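Long-range contacts in beta-galactosidase (Streptococcus pneumoniae, PDB 4CUA), which hydrolyses terminal beta-galactosides as a multidomain enzyme, the part described here being its carbohydrate-binding module, which probably recognises galactose-containing glycans: residues Ile8-Thr13 and Asn35-Ser40; Ser15-Ala20 and Gly62-Asp67; Pro45-Thr50 and Ser172-Gln177; Asp29-Val34 and Asn111-Gly116; Asp77-Gly82 and Val176-Lys181. All coordinates share one frame; numbering follows the deposited sequence. Where two conformers were deposited one is given.

Contact 1: residues Ile8-Thr13 and Asn35-Ser40; sequences ISDQWT and NDKLIS. With CA (calcium ion), chain C.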
# COMPACT_ATOMS: atom_id res chain seq x y z
N ILE A 8 11.44 5.41 -3.00
CA ILE A 8 10.90 6.31 -2.04
C ILE A 8 9.79 5.66 -1.19
O ILE A 8 9.19 6.34 -0.39
CB ILE A 8 10.37 7.58 -2.74
CG1 ILE A 8 9.39 7.23 -3.83
CG2 ILE A 8 11.56 8.40 -3.30
CD1 ILE A 8 8.62 8.43 -4.45
N SER A 9 9.66 4.34 -1.24
CA SER A 9 8.78 3.64 -0.32
C SER A 9 9.46 2.80 0.73
O SER A 9 8.89 2.59 1.80
CB SER A 9 7.86 2.72 -1.11
OG SER A 9 8.51 1.82 -1.94
N ASP A 10 10.68 2.32 0.47
CA ASP A 10 11.33 1.51 1.46
C ASP A 10 11.51 2.13 2.80
O ASP A 10 11.88 3.33 2.91
CB ASP A 10 12.75 1.08 1.07
CG ASP A 10 12.82 0.12 -0.09
OD1 ASP A 10 11.86 -0.54 -0.52
OD2 ASP A 10 13.96 -0.01 -0.67
N GLN A 11 11.37 1.37 3.85
CA GLN A 11 11.73 1.80 5.18
C GLN A 11 13.21 2.10 5.26
O GLN A 11 14.02 1.47 4.60
CB GLN A 11 11.52 0.72 6.25
CG GLN A 11 10.11 0.38 6.54
CD GLN A 11 10.05 -0.86 7.43
OE1 GLN A 11 10.82 -1.00 8.37
NE2 GLN A 11 9.04 -1.73 7.21
N TRP A 12 13.52 3.07 6.12
CA TRP A 12 14.90 3.32 6.53
C TRP A 12 15.00 3.14 8.02
O TRP A 12 14.18 3.62 8.81
CB TRP A 12 15.34 4.73 6.12
CG TRP A 12 15.66 4.80 4.74
CD1 TRP A 12 14.81 4.95 3.68
CD2 TRP A 12 16.93 4.55 4.16
NE1 TRP A 12 15.47 4.89 2.54
CE2 TRP A 12 16.78 4.60 2.78
CE3 TRP A 12 18.20 4.28 4.70
CZ2 TRP A 12 17.83 4.40 1.90
CZ3 TRP A 12 19.24 4.09 3.84
CH2 TRP A 12 19.06 4.11 2.48
N THR A 13 16.06 2.46 8.43
CA THR A 13 16.26 2.15 9.81
C THR A 13 16.44 3.44 10.57
O THR A 13 17.23 4.29 10.13
CB THR A 13 17.52 1.27 9.99
OG1 THR A 13 17.38 0.05 9.25
CG2 THR A 13 17.72 0.95 11.44
N ASN A 35 7.06 -2.75 3.02
CA ASN A 35 8.16 -1.89 2.58
C ASN A 35 9.38 -2.18 3.39
O ASN A 35 10.22 -1.27 3.65
CB ASN A 35 7.79 -0.40 2.65
CG ASN A 35 7.58 0.11 4.04
OD1 ASN A 35 7.28 -0.60 4.97
ND2 ASN A 35 7.69 1.47 4.16
N ASP A 36 9.58 -3.47 3.71
CA ASP A 36 10.70 -3.93 4.54
C ASP A 36 11.87 -4.49 3.72
O ASP A 36 12.87 -4.97 4.32
CB ASP A 36 10.26 -4.89 5.60
CG ASP A 36 9.74 -6.19 5.06
OD1 ASP A 36 9.67 -6.38 3.86
OD2 ASP A 36 9.33 -7.00 5.91
N LYS A 37 11.76 -4.44 2.41
CA LYS A 37 12.78 -4.90 1.44
C LYS A 37 12.89 -6.40 1.43
O LYS A 37 13.79 -6.93 0.77
CB LYS A 37 14.16 -4.22 1.66
CG LYS A 37 14.08 -2.69 1.39
CD LYS A 37 15.26 -2.00 2.01
CE LYS A 37 15.01 -1.77 3.51
NZ LYS A 37 16.07 -1.07 4.27
N LEU A 38 11.98 -7.12 2.08
CA LEU A 38 11.94 -8.59 1.99
C LEU A 38 10.79 -8.93 1.06
O LEU A 38 9.72 -8.35 1.17
CB LEU A 38 11.71 -9.23 3.35
CG LEU A 38 12.79 -8.99 4.38
CD1 LEU A 38 12.41 -9.62 5.70
CD2 LEU A 38 14.15 -9.49 3.87
N ILE A 39 11.01 -9.81 0.13
CA ILE A 39 10.02 -10.21 -0.84
C ILE A 39 9.91 -11.70 -0.74
O ILE A 39 10.90 -12.44 -0.97
CB ILE A 39 10.38 -9.80 -2.27
CG1 ILE A 39 10.54 -8.25 -2.32
CG2 ILE A 39 9.34 -10.32 -3.25
CD1 ILE A 39 10.73 -7.73 -3.71
N SER A 40 8.73 -12.20 -0.38
CA SER A 40 8.52 -13.64 -0.26
C SER A 40 7.13 -14.01 -0.76
O SER A 40 6.12 -13.46 -0.33
CB SER A 40 8.63 -14.11 1.17
OG SER A 40 8.33 -15.52 1.17
CA CA C . 8.07 -7.31 2.36
O HOH W 1 16.26 1.32 2.98
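Asn35 meets the loop of Ser9 and Gln11 with nearly every polar atom it has. Asn35 O accepts from Gln11 N at 2.9 Å, with an N-H...O angle of 175°. Asn35 ND2 donates a hydrogen bond to Ser9 O, also at 2.9 Å, the acceptor lying close to the amide plane. The amide oxygen, Asn35 OD1, takes Gln11 NE2 at 3.1 Å; this donor stands well above the carbonyl plane, and the two amide planes are turned 59° from each other. With CG lodged between the backbone N and the carbonyl carbon (chi1 67°), the Asn35 amide is put across the Gln11 side chain and can bridge both residues. CG and CD of Lys37 lie across the Asp10 carboxylate, with Lys37 CG 3.4 Å from Asp10 OD2, and the bend at chi3 then sends Lys37 NZ to Gln11 O in a weak bond of 3.3 Å. A water bridges the same pair, donating to the carbonyl. Asp36 turns to the calcium ion: Asp36 OD1 binds the metal at 2.4 Å and accepts from Leu38 N, closing an Asx turn that presents Leu38 O to the same ion, while OD2 takes a probable hydrogen bond from Asn47 ND2. Asn33, Asn47, Thr174 and Glu175 complete the site. The contact joins the N-terminal loop ahead of strand 19-22 to the metal-binding loop between strands 19-22 and 49-50, beside strand 172-177.

Contact 2: residues Ser15-Ala20 and Gly62-Asp67; sequences SELPLA and GVLFGD. With EDO (1,2-ethanediol), chain G.
Leu17 leans over the far end of strand 58-67 and touches three successive residues there. Leu17 CB rests 3.7 Å from Gly66 CA. Beyond it, CG lies beside the backbone N (chi1 -59°), and the two methyls divide: Leu17 CD1 reaches Phe65 O at 4.1 Å, whereas Leu17 CD2 sits 3.8 Å from Leu64 O and 3.9 Å from Leu64 CD2, where the two leucines pack at a slant. Pro18, after a cis peptide bond, brings CB against Val63 CG1 and its CA near Leu64 O, in a CA-H...O contact. From here the backbones form an antiparallel pairing in the beta-sandwich, the fold of galactose-binding-like domains. Leu19 and Leu64 are the hydrogen-bonded pair, with Leu19 N to Leu64 O at 3.0 Å and Leu64 N to Leu19 O at 2.9 Å; Ala20 and Val63 follow as a non-hydrogen-bonded pair. Leu19 and Leu64 point to one face of the sheet, Ala20 and Val63 to the other, where Ala20 also touches Val34. A 1,2-ethanediol, probably from the crystallisation liquor, donates through O1 to Glu16 O in the incoming loop.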
# COMPACT_ATOMS: atom_id res chain seq x y z
N SER A 15 14.22 5.67 10.95
CA SER A 15 13.37 6.72 10.39
C SER A 15 11.91 6.31 10.46
O SER A 15 11.55 5.24 10.07
CB SER A 15 13.73 6.99 8.94
OG SER A 15 12.95 8.06 8.43
N GLU A 16 11.09 7.23 10.90
CA GLU A 16 9.69 7.00 11.02
C GLU A 16 9.03 6.88 9.61
O GLU A 16 8.08 6.14 9.41
CB GLU A 16 9.09 8.20 11.75
CG GLU A 16 7.60 8.09 11.96
CD GLU A 16 6.98 9.33 12.60
OE1 GLU A 16 7.47 10.46 12.35
OE2 GLU A 16 6.00 9.16 13.36
N LEU A 17 9.58 7.61 8.66
CA LEU A 17 9.05 7.73 7.31
C LEU A 17 10.12 7.40 6.31
O LEU A 17 11.34 7.72 6.56
CB LEU A 17 8.55 9.18 7.10
CG LEU A 17 7.46 9.66 8.03
CD1 LEU A 17 7.34 11.18 8.05
CD2 LEU A 17 6.15 9.02 7.67
N PRO A 18 9.79 6.81 5.20
CA PRO A 18 8.42 6.50 4.74
C PRO A 18 7.83 5.38 5.57
O PRO A 18 8.53 4.53 6.14
CB PRO A 18 8.58 6.07 3.31
CG PRO A 18 10.04 6.04 3.01
CD PRO A 18 10.78 6.63 4.13
N LEU A 19 6.50 5.44 5.69
CA LEU A 19 5.74 4.51 6.54
C LEU A 19 4.65 3.93 5.69
O LEU A 19 3.90 4.66 5.03
CB LEU A 19 5.06 5.30 7.67
CG LEU A 19 4.07 4.64 8.61
CD1 LEU A 19 4.79 3.61 9.46
CD2 LEU A 19 3.51 5.73 9.54
N ALA A 20 4.55 2.61 5.69
CA ALA A 20 3.39 1.92 5.12
C ALA A 20 2.23 1.99 6.09
O ALA A 20 2.38 1.95 7.33
CB ALA A 20 3.74 0.45 4.85
N GLY A 62 -1.03 1.73 1.70
CA GLY A 62 -0.36 2.83 1.07
C GLY A 62 0.91 3.18 1.76
O GLY A 62 1.36 2.47 2.68
N VAL A 63 1.59 4.21 1.20
CA VAL A 63 2.84 4.72 1.73
C VAL A 63 2.69 6.21 1.97
O VAL A 63 2.24 6.90 1.08
CB VAL A 63 4.01 4.40 0.77
CG1 VAL A 63 5.29 5.01 1.32
CG2 VAL A 63 4.14 2.89 0.58
N LEU A 64 3.11 6.64 3.13
CA LEU A 64 3.21 8.01 3.56
C LEU A 64 4.69 8.40 3.45
O LEU A 64 5.52 7.78 4.10
CB LEU A 64 2.76 8.18 5.01
CG LEU A 64 2.89 9.55 5.63
CD1 LEU A 64 2.08 10.58 4.79
CD2 LEU A 64 2.37 9.49 7.07
N PHE A 65 4.99 9.36 2.61
CA PHE A 65 6.40 9.62 2.24
C PHE A 65 7.18 10.40 3.24
O PHE A 65 6.67 11.21 4.03
CB PHE A 65 6.45 10.33 0.90
CG PHE A 65 5.85 9.54 -0.19
CD1 PHE A 65 6.32 8.28 -0.55
CD2 PHE A 65 4.71 9.96 -0.85
CE1 PHE A 65 5.76 7.53 -1.53
CE2 PHE A 65 4.11 9.20 -1.81
CZ PHE A 65 4.60 7.96 -2.18
N GLY A 66 8.51 10.21 3.19
CA GLY A 66 9.39 11.00 4.04
C GLY A 66 10.62 11.40 3.22
O GLY A 66 10.90 10.85 2.21
N ASP A 67 11.30 12.42 3.72
CA ASP A 67 12.66 12.80 3.24
C ASP A 67 13.47 13.04 4.48
O ASP A 67 13.17 13.89 5.30
CB ASP A 67 12.52 14.04 2.39
CG ASP A 67 13.86 14.55 1.86
OD1 ASP A 67 14.90 13.90 2.13
OD2 ASP A 67 13.77 15.52 1.09
C1 EDO G . 8.95 2.86 9.39
O1 EDO G . 8.71 3.49 10.64
C2 EDO G . 8.96 1.39 9.74
O2 EDO G . 7.61 0.86 9.57

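Contact 3: residues Pro45-Thr50 and Ser172-Gln177; sequences PANRWT and SITEVQ. With CA (calcium ion), chain C; EDO (1,2-ethanediol), chain F; EDO (1,2-ethanediol), chain D.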
# COMPACT_ATOMS: atom_id res chain seq x y z
N PRO A 45 10.50 -17.22 4.31
CA PRO A 45 9.62 -16.91 5.39
C PRO A 45 8.33 -16.30 4.89
O PRO A 45 8.30 -15.71 3.81
CB PRO A 45 10.41 -15.86 6.14
CG PRO A 45 11.05 -15.08 5.05
CD PRO A 45 11.40 -16.09 3.98
N ALA A 46 7.28 -16.38 5.70
CA ALA A 46 6.09 -15.62 5.48
C ALA A 46 6.44 -14.16 5.68
O ALA A 46 6.94 -13.77 6.76
CB ALA A 46 4.97 -16.03 6.39
N ASN A 47 6.15 -13.36 4.67
CA ASN A 47 6.40 -11.91 4.76
C ASN A 47 5.38 -11.18 3.87
O ASN A 47 5.45 -11.23 2.66
CB ASN A 47 7.81 -11.57 4.25
CG ASN A 47 8.08 -10.08 4.39
OD1 ASN A 47 7.84 -9.31 3.44
ND2 ASN A 47 8.54 -9.68 5.54
N ARG A 48 4.35 -10.65 4.50
CA ARG A 48 3.25 -10.08 3.76
C ARG A 48 2.35 -9.27 4.64
O ARG A 48 2.25 -9.55 5.84
CB ARG A 48 2.48 -11.18 3.04
CG ARG A 48 2.05 -12.33 3.94
CD ARG A 48 1.29 -13.35 3.15
NE ARG A 48 0.91 -14.52 3.93
CZ ARG A 48 1.65 -15.62 4.06
NH1 ARG A 48 2.86 -15.73 3.56
NH2 ARG A 48 1.17 -16.64 4.80
N TRP A 49 1.68 -8.25 4.06
CA TRP A 49 0.46 -7.74 4.60
C TRP A 49 -0.67 -8.56 4.03
O TRP A 49 -0.66 -8.95 2.86
CB TRP A 49 0.25 -6.29 4.18
CG TRP A 49 -1.16 -5.82 4.46
CD1 TRP A 49 -1.59 -5.29 5.60
CD2 TRP A 49 -2.29 -5.89 3.56
NE1 TRP A 49 -2.93 -4.99 5.50
CE2 TRP A 49 -3.39 -5.37 4.27
CE3 TRP A 49 -2.46 -6.35 2.28
CZ2 TRP A 49 -4.66 -5.26 3.70
CZ3 TRP A 49 -3.74 -6.23 1.70
CH2 TRP A 49 -4.80 -5.69 2.43
N THR A 50 -1.66 -8.87 4.87
CA THR A 50 -2.94 -9.38 4.36
C THR A 50 -4.02 -8.81 5.23
O THR A 50 -3.76 -8.33 6.31
CB THR A 50 -3.05 -10.91 4.40
OG1 THR A 50 -3.42 -11.33 5.71
CG2 THR A 50 -1.80 -11.66 3.99
N SER A 172 -3.55 -10.00 -0.36
CA SER A 172 -2.22 -10.21 0.15
C SER A 172 -1.10 -9.56 -0.70
O SER A 172 -1.07 -9.73 -1.91
CB SER A 172 -1.95 -11.70 0.25
OG SER A 172 -0.64 -12.03 0.72
N ILE A 173 -0.16 -8.93 -0.04
CA ILE A 173 0.96 -8.21 -0.66
C ILE A 173 2.24 -8.48 0.12
O ILE A 173 2.31 -8.19 1.30
CB ILE A 173 0.69 -6.71 -0.66
CG1 ILE A 173 -0.50 -6.34 -1.54
CG2 ILE A 173 1.94 -5.93 -1.14
CD1 ILE A 173 -0.96 -4.89 -1.37
N THR A 174 3.27 -8.98 -0.59
CA THR A 174 4.59 -9.16 0.09
C THR A 174 5.44 -7.86 0.12
O THR A 174 6.13 -7.63 1.07
CB THR A 174 5.37 -10.32 -0.47
OG1 THR A 174 6.61 -10.43 0.25
CG2 THR A 174 5.64 -10.25 -1.92
N GLU A 175 5.29 -7.03 -0.90
CA GLU A 175 6.09 -5.79 -1.01
C GLU A 175 5.43 -4.89 -2.00
O GLU A 175 4.91 -5.35 -3.00
CB GLU A 175 7.53 -6.15 -1.43
CG GLU A 175 8.57 -5.06 -1.22
CD GLU A 175 8.98 -4.78 0.19
OE1 GLU A 175 8.49 -5.42 1.14
OE2 GLU A 175 9.85 -3.86 0.40
N VAL A 176 5.56 -3.58 -1.72
CA VAL A 176 5.29 -2.56 -2.71
C VAL A 176 6.58 -1.81 -2.95
O VAL A 176 7.46 -1.81 -2.08
CB VAL A 176 4.21 -1.57 -2.30
CG1 VAL A 176 2.93 -2.33 -1.93
CG2 VAL A 176 4.66 -0.67 -1.15
N GLN A 177 6.72 -1.21 -4.13
CA GLN A 177 7.85 -0.32 -4.42
C GLN A 177 7.35 0.90 -5.22
O GLN A 177 6.57 0.75 -6.16
CB GLN A 177 8.94 -1.06 -5.20
CG GLN A 177 9.46 -2.24 -4.40
CD GLN A 177 10.60 -2.99 -5.13
OE1 GLN A 177 10.62 -3.09 -6.35
NE2 GLN A 177 11.50 -3.48 -4.37
CA CA C . 8.07 -7.31 2.36
C1 EDO F . 5.02 -12.05 9.15
O1 EDO F . 4.47 -10.89 9.73
C2 EDO F . 3.97 -12.77 8.32
O2 EDO F . 3.63 -12.01 7.13
C1 EDO D . -2.53 -16.01 4.66
O1 EDO D . -1.73 -17.17 4.76
C2 EDO D . -2.44 -15.12 5.88
O2 EDO D . -1.07 -14.61 5.96
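Trp49 and Ile173 sit at the closely packed centre of this contact, joined by two backbone hydrogen bonds: Trp49 N to Ile173 O at 2.8 Å and Ile173 N to Trp49 O at 2.9 Å. Their side chains share a face of the sheet, with Trp49 CE3 4.2 Å from Ile173 CD1, and Met162 touches both. Thr50 and Ser172, the next pair and not hydrogen-bonded, turn to the other face, where Thr50 CG2 approaches Ser172 OG; the two hydroxyls have their polar partners elsewhere, in Asp29 and His84. This short antiparallel ladder belongs to the beta-sandwich of the galactose-binding-like fold and leads directly into its calcium site. At the corner of the second segment, Thr174 OG1, anti to its own backbone N at -179°, donates to Asn47 O at 2.8 Å. The calcium ion then clamps the segments together: Asn47 OD1 binds it at 2.3 Å, Thr174 O at 2.4 Å and Glu175 OE1 at 2.3 Å, with Asn33, Asp36 and Leu38 supplying the other ligands. The looser side belongs to Arg48. Its chain runs extended from CG to NE and leads away from the second segment, leaving CD beside Ser172 OG, while the guanidinium is met at its edge by O2 of a 1,2-ethanediol that accepts from Arg48 NE at 2.8 Å. A second diol takes the backbone N of Arg48; both probably come from the crystallisation liquor.

Contact 4: residues Asp29-Val34 and Asn111-Gly116; sequences DPVSNV and NPSFVG. With CA (calcium ion), chain C; EDO (1,2-ethanediol), chain F; EDO (1,2-ethanediol), chain D.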
# COMPACT_ATOMS: atom_id res chain seq x y z
N ASP A 29 0.12 -10.15 10.13
CA ASP A 29 0.59 -9.71 8.81
C ASP A 29 0.57 -8.18 8.75
O ASP A 29 -0.16 -7.59 7.94
CB ASP A 29 -0.29 -10.25 7.70
CG ASP A 29 -0.25 -11.74 7.55
OD1 ASP A 29 0.83 -12.35 7.63
OD2 ASP A 29 -1.34 -12.31 7.21
N PRO A 30 1.37 -7.53 9.60
CA PRO A 30 1.29 -6.06 9.68
C PRO A 30 1.72 -5.42 8.38
O PRO A 30 2.54 -5.98 7.63
CB PRO A 30 2.27 -5.71 10.77
CG PRO A 30 3.20 -6.88 10.81
CD PRO A 30 2.34 -8.07 10.54
N VAL A 31 1.22 -4.24 8.08
CA VAL A 31 1.50 -3.56 6.81
C VAL A 31 2.93 -3.12 6.69
O VAL A 31 3.38 -2.90 5.60
CB VAL A 31 0.49 -2.39 6.60
CG1 VAL A 31 0.84 -1.22 7.48
CG2 VAL A 31 0.42 -2.01 5.11
N SER A 32 3.63 -2.97 7.79
CA SER A 32 5.08 -2.69 7.76
C SER A 32 5.83 -3.74 6.95
O SER A 32 6.89 -3.49 6.39
CB SER A 32 5.63 -2.62 9.20
OG SER A 32 5.30 -3.79 9.92
N ASN A 33 5.26 -4.94 6.79
CA ASN A 33 5.83 -5.92 5.88
C ASN A 33 5.92 -5.54 4.45
O ASN A 33 6.61 -6.19 3.70
CB ASN A 33 5.08 -7.23 5.96
CG ASN A 33 5.33 -7.98 7.28
OD1 ASN A 33 6.36 -7.80 7.94
ND2 ASN A 33 4.45 -8.89 7.60
N VAL A 34 5.17 -4.53 4.00
CA VAL A 34 5.16 -4.25 2.57
C VAL A 34 6.31 -3.32 2.08
O VAL A 34 6.41 -3.10 0.89
CB VAL A 34 3.83 -3.73 2.01
CG1 VAL A 34 2.66 -4.61 2.45
CG2 VAL A 34 3.57 -2.25 2.38
N ASN A 111 -1.52 3.73 14.83
CA ASN A 111 -1.50 2.29 14.62
C ASN A 111 -1.61 2.05 13.12
O ASN A 111 -2.69 1.85 12.58
CB ASN A 111 -2.61 1.61 15.37
CG ASN A 111 -2.58 1.92 16.83
OD1 ASN A 111 -1.95 1.22 17.58
ND2 ASN A 111 -3.22 3.01 17.21
N PRO A 112 -0.47 2.10 12.41
CA PRO A 112 -0.48 2.14 10.94
C PRO A 112 -1.07 0.95 10.23
O PRO A 112 -1.57 1.13 9.14
CB PRO A 112 0.99 2.31 10.53
CG PRO A 112 1.74 2.30 11.77
CD PRO A 112 0.88 2.35 12.97
N SER A 113 -1.14 -0.22 10.87
CA SER A 113 -1.77 -1.39 10.25
C SER A 113 -3.32 -1.31 10.34
O SER A 113 -3.97 -2.16 9.76
CB SER A 113 -1.29 -2.68 10.89
OG SER A 113 0.02 -3.01 10.40
N PHE A 114 -3.80 -0.36 11.13
CA PHE A 114 -5.25 -0.33 11.45
C PHE A 114 -5.78 1.08 11.41
O PHE A 114 -6.42 1.57 12.35
CB PHE A 114 -5.46 -0.93 12.85
CG PHE A 114 -4.93 -2.29 12.98
CD1 PHE A 114 -5.64 -3.40 12.56
CD2 PHE A 114 -3.68 -2.49 13.53
CE1 PHE A 114 -5.07 -4.64 12.69
CE2 PHE A 114 -3.12 -3.75 13.67
CZ PHE A 114 -3.83 -4.82 13.26
N VAL A 115 -5.52 1.84 10.35
CA VAL A 115 -5.84 3.25 10.31
C VAL A 115 -7.36 3.46 10.46
O VAL A 115 -7.80 4.43 11.02
CB VAL A 115 -5.28 3.89 9.02
CG1 VAL A 115 -5.70 5.32 8.96
CG2 VAL A 115 -3.76 3.78 8.97
N GLY A 116 -8.13 2.52 9.98
CA GLY A 116 -9.58 2.64 10.12
C GLY A 116 -10.09 2.63 11.53
O GLY A 116 -11.28 2.98 11.73
CA CA C . 8.07 -7.31 2.36
C1 EDO F . 5.02 -12.05 9.15
O1 EDO F . 4.47 -10.89 9.73
C2 EDO F . 3.97 -12.77 8.32
O2 EDO F . 3.63 -12.01 7.13
C1 EDO D . -2.53 -16.01 4.66
O1 EDO D . -1.73 -17.17 4.76
C2 EDO D . -2.44 -15.12 5.88
O2 EDO D . -1.07 -14.61 5.96
O HOH W 2 2.45 -1.80 10.54
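Pro112 is the first residue of 111-116 to touch the other segment: Pro112 O lies 3.8 Å from Val31 CG1. Its ring also packs on Leu19 of strand 19-22. Ser113 follows and carries most of the contact. Ser113 OG, anti to the carbonyl carbon at chi1 -77°, points into the start of the short 3-10 turn 31-34 and accepts from Val31 N at 2.9 Å with an N-H...O angle of 159°. Ser113 OG also lies 3.4 Å from Pro30 CA and 3.5 Å from Val31 CG1, so the hydroxyl is wedged against carbon atoms of Pro30 and Val31. A water 2.7 Å from Ser113 OG accepts from Ser32 N at 3.2 Å, so that the hydroxyl reaches two consecutive peptide N-H groups, one directly and one through solvent. Both segments are loops around the beta-sandwich of this galactose-binding-like domain, and the 3-10 turn held here presents Asn33 O to the calcium ion at 2.3 Å. Inside that turn, Asn33 N bonds to Pro30 O and Val34 N to Val31 O. Behind the contact, Val31 packs on Ala22, Trp49 and Val61. Phe114 N closes back onto Asn111 O, a bond that rounds off the bend bearing Ser113. Val115 and Gly116 then begin another 3-10 turn, with Val115 packing on Phe21.

Contact 5: residues Asp77-Gly82 and Val176-Lys181; sequences DNLSVG and VQIFAK
Asn78 grips the backbone of Phe179 from both ends of its amide. Asn78 OD1 accepts from Phe179 N at 2.9 Å and Asn78 ND2 donates to Phe179 O at 2.8 Å, each bond in the carbonyl plane on a lone pair, so the side chain continues the pairing where residues 178-181 have left regular strand geometry. The amide is fixed further by Asn78 ND2 donating to Asp77 OD1 at 2.9 Å. A chi1 of 64° swings CG toward the second segment, placing Asn78 OD1 at the edge of the Phe179 ring, 3.6 Å from Phe179 CD2. Two residues on, Ser80 and Gln177 form the hydrogen-bonded antiparallel pair, with Ser80 N to Gln177 O at 2.8 Å and Gln177 N to Ser80 O at 2.9 Å. A water donates to Asn78 OD1 and Gln177 O and, in the conformer given, accepts from Ser80 OG, which also bonds to His147. Outward of these bonds lies apolar packing: Leu79 CD1 against Ile178 CG1 at 3.7 Å, and Val81 CG2 against Val176 CG1 at 4.2 Å. Asn78 O, beside Ile178 CG2, is buried with no polar partner. The 77-82 part of strand 70-83 lies between strands 172-177 and 145-155, while Val63 and Ile158 of strands 58-67 and 157-163 cover the leucine and isoleucine layer.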
# COMPACT_ATOMS: atom_id res chain seq x y z
N ASP A 77 4.59 8.81 -9.98
CA ASP A 77 3.96 8.38 -11.19
C ASP A 77 3.90 6.86 -11.44
O ASP A 77 3.60 6.37 -12.50
CB ASP A 77 4.58 9.13 -12.42
CG ASP A 77 5.94 8.60 -12.83
OD1 ASP A 77 6.50 7.72 -12.13
OD2 ASP A 77 6.49 9.09 -13.86
N ASN A 78 4.14 6.08 -10.36
CA ASN A 78 4.29 4.67 -10.46
C ASN A 78 4.01 4.04 -9.08
O ASN A 78 4.13 4.68 -8.07
CB ASN A 78 5.74 4.28 -10.92
CG ASN A 78 6.78 4.67 -9.94
OD1 ASN A 78 7.17 3.87 -9.06
ND2 ASN A 78 7.24 5.91 -10.00
N LEU A 79 3.71 2.75 -9.18
CA LEU A 79 3.56 1.86 -8.04
C LEU A 79 3.77 0.48 -8.51
O LEU A 79 3.27 0.09 -9.53
CB LEU A 79 2.14 1.99 -7.51
CG LEU A 79 1.75 1.04 -6.35
CD1 LEU A 79 2.56 1.25 -5.08
CD2 LEU A 79 0.23 1.06 -6.10
N SER A 80 4.51 -0.32 -7.74
CA SER A 80 4.64 -1.74 -8.03
C SER A 80 4.19 -2.52 -6.80
O SER A 80 4.51 -2.16 -5.70
CB SER A 80 6.08 -2.13 -8.35
OG SER A 80 6.59 -1.38 -9.43
N VAL A 81 3.46 -3.61 -7.05
CA VAL A 81 2.88 -4.42 -5.96
C VAL A 81 3.09 -5.87 -6.24
O VAL A 81 2.64 -6.42 -7.24
CB VAL A 81 1.38 -4.18 -5.82
CG1 VAL A 81 0.80 -4.95 -4.62
CG2 VAL A 81 1.05 -2.73 -5.72
N GLY A 82 3.74 -6.53 -5.30
CA GLY A 82 3.95 -7.96 -5.35
C GLY A 82 2.83 -8.67 -4.62
O GLY A 82 2.86 -8.80 -3.41
N VAL A 176 5.56 -3.58 -1.72
CA VAL A 176 5.29 -2.56 -2.71
C VAL A 176 6.58 -1.81 -2.95
O VAL A 176 7.46 -1.81 -2.08
CB VAL A 176 4.21 -1.57 -2.30
CG1 VAL A 176 2.93 -2.33 -1.93
CG2 VAL A 176 4.66 -0.67 -1.15
N GLN A 177 6.72 -1.21 -4.13
CA GLN A 177 7.85 -0.32 -4.42
C GLN A 177 7.35 0.90 -5.22
O GLN A 177 6.57 0.75 -6.16
CB GLN A 177 8.94 -1.06 -5.20
CG GLN A 177 9.46 -2.24 -4.40
CD GLN A 177 10.60 -2.99 -5.13
OE1 GLN A 177 10.62 -3.09 -6.35
NE2 GLN A 177 11.50 -3.48 -4.37
N ILE A 178 7.83 2.06 -4.81
CA ILE A 178 7.52 3.32 -5.49
C ILE A 178 8.87 4.00 -5.75
O ILE A 178 9.71 4.06 -4.84
CB ILE A 178 6.63 4.23 -4.62
CG1 ILE A 178 5.32 3.51 -4.30
CG2 ILE A 178 6.24 5.49 -5.40
CD1 ILE A 178 4.52 4.27 -3.26
N PHE A 179 9.04 4.50 -6.99
CA PHE A 179 10.32 5.16 -7.38
C PHE A 179 10.16 6.62 -7.75
O PHE A 179 9.18 7.03 -8.37
CB PHE A 179 10.96 4.39 -8.52
CG PHE A 179 11.18 2.94 -8.21
CD1 PHE A 179 12.30 2.55 -7.52
CD2 PHE A 179 10.23 1.99 -8.53
CE1 PHE A 179 12.49 1.22 -7.21
CE2 PHE A 179 10.43 0.64 -8.21
CZ PHE A 179 11.57 0.27 -7.54
N ALA A 180 11.16 7.38 -7.37
CA ALA A 180 11.33 8.75 -7.85
C ALA A 180 11.74 8.73 -9.31
O ALA A 180 12.31 7.75 -9.79
CB ALA A 180 12.44 9.42 -7.07
N LYS A 181 11.50 9.86 -9.98
CA LYS A 181 11.94 10.07 -11.36
C LYS A 181 13.25 10.82 -11.36
O LYS A 181 14.20 10.41 -10.72
CB LYS A 181 10.90 10.87 -12.16
O HOH W 3 7.67 9.13 -9.32
O HOH W 4 6.84 1.20 -9.31
O HOH W 5 9.29 -3.26 -8.68

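How the contacts relate
From the N terminus, contact 1 closes the loop that carries strand 19-22, bringing residues 8-13 onto the calcium loop. Contact 2 crosses it, since 15-20 leaves from inside that loop to pair with 62-67. Contact 4 starts within both spans and ends beyond them at 111-116, crossing contacts 1 and 2. Contact 3 opens after contact 1 has closed, crosses contacts 2 and 4, and ends on 172-177; contact 5 opens later, crosses contact 4, and reaches the end of the same strand and the tail beyond, sharing Val176 and Gln177 with contact 3. Contacts 1, 3 and 4 meet at the calcium ion, whereas Val63 and Phe65 of contact 2 pack on Val176 and Ile178 of contact 5.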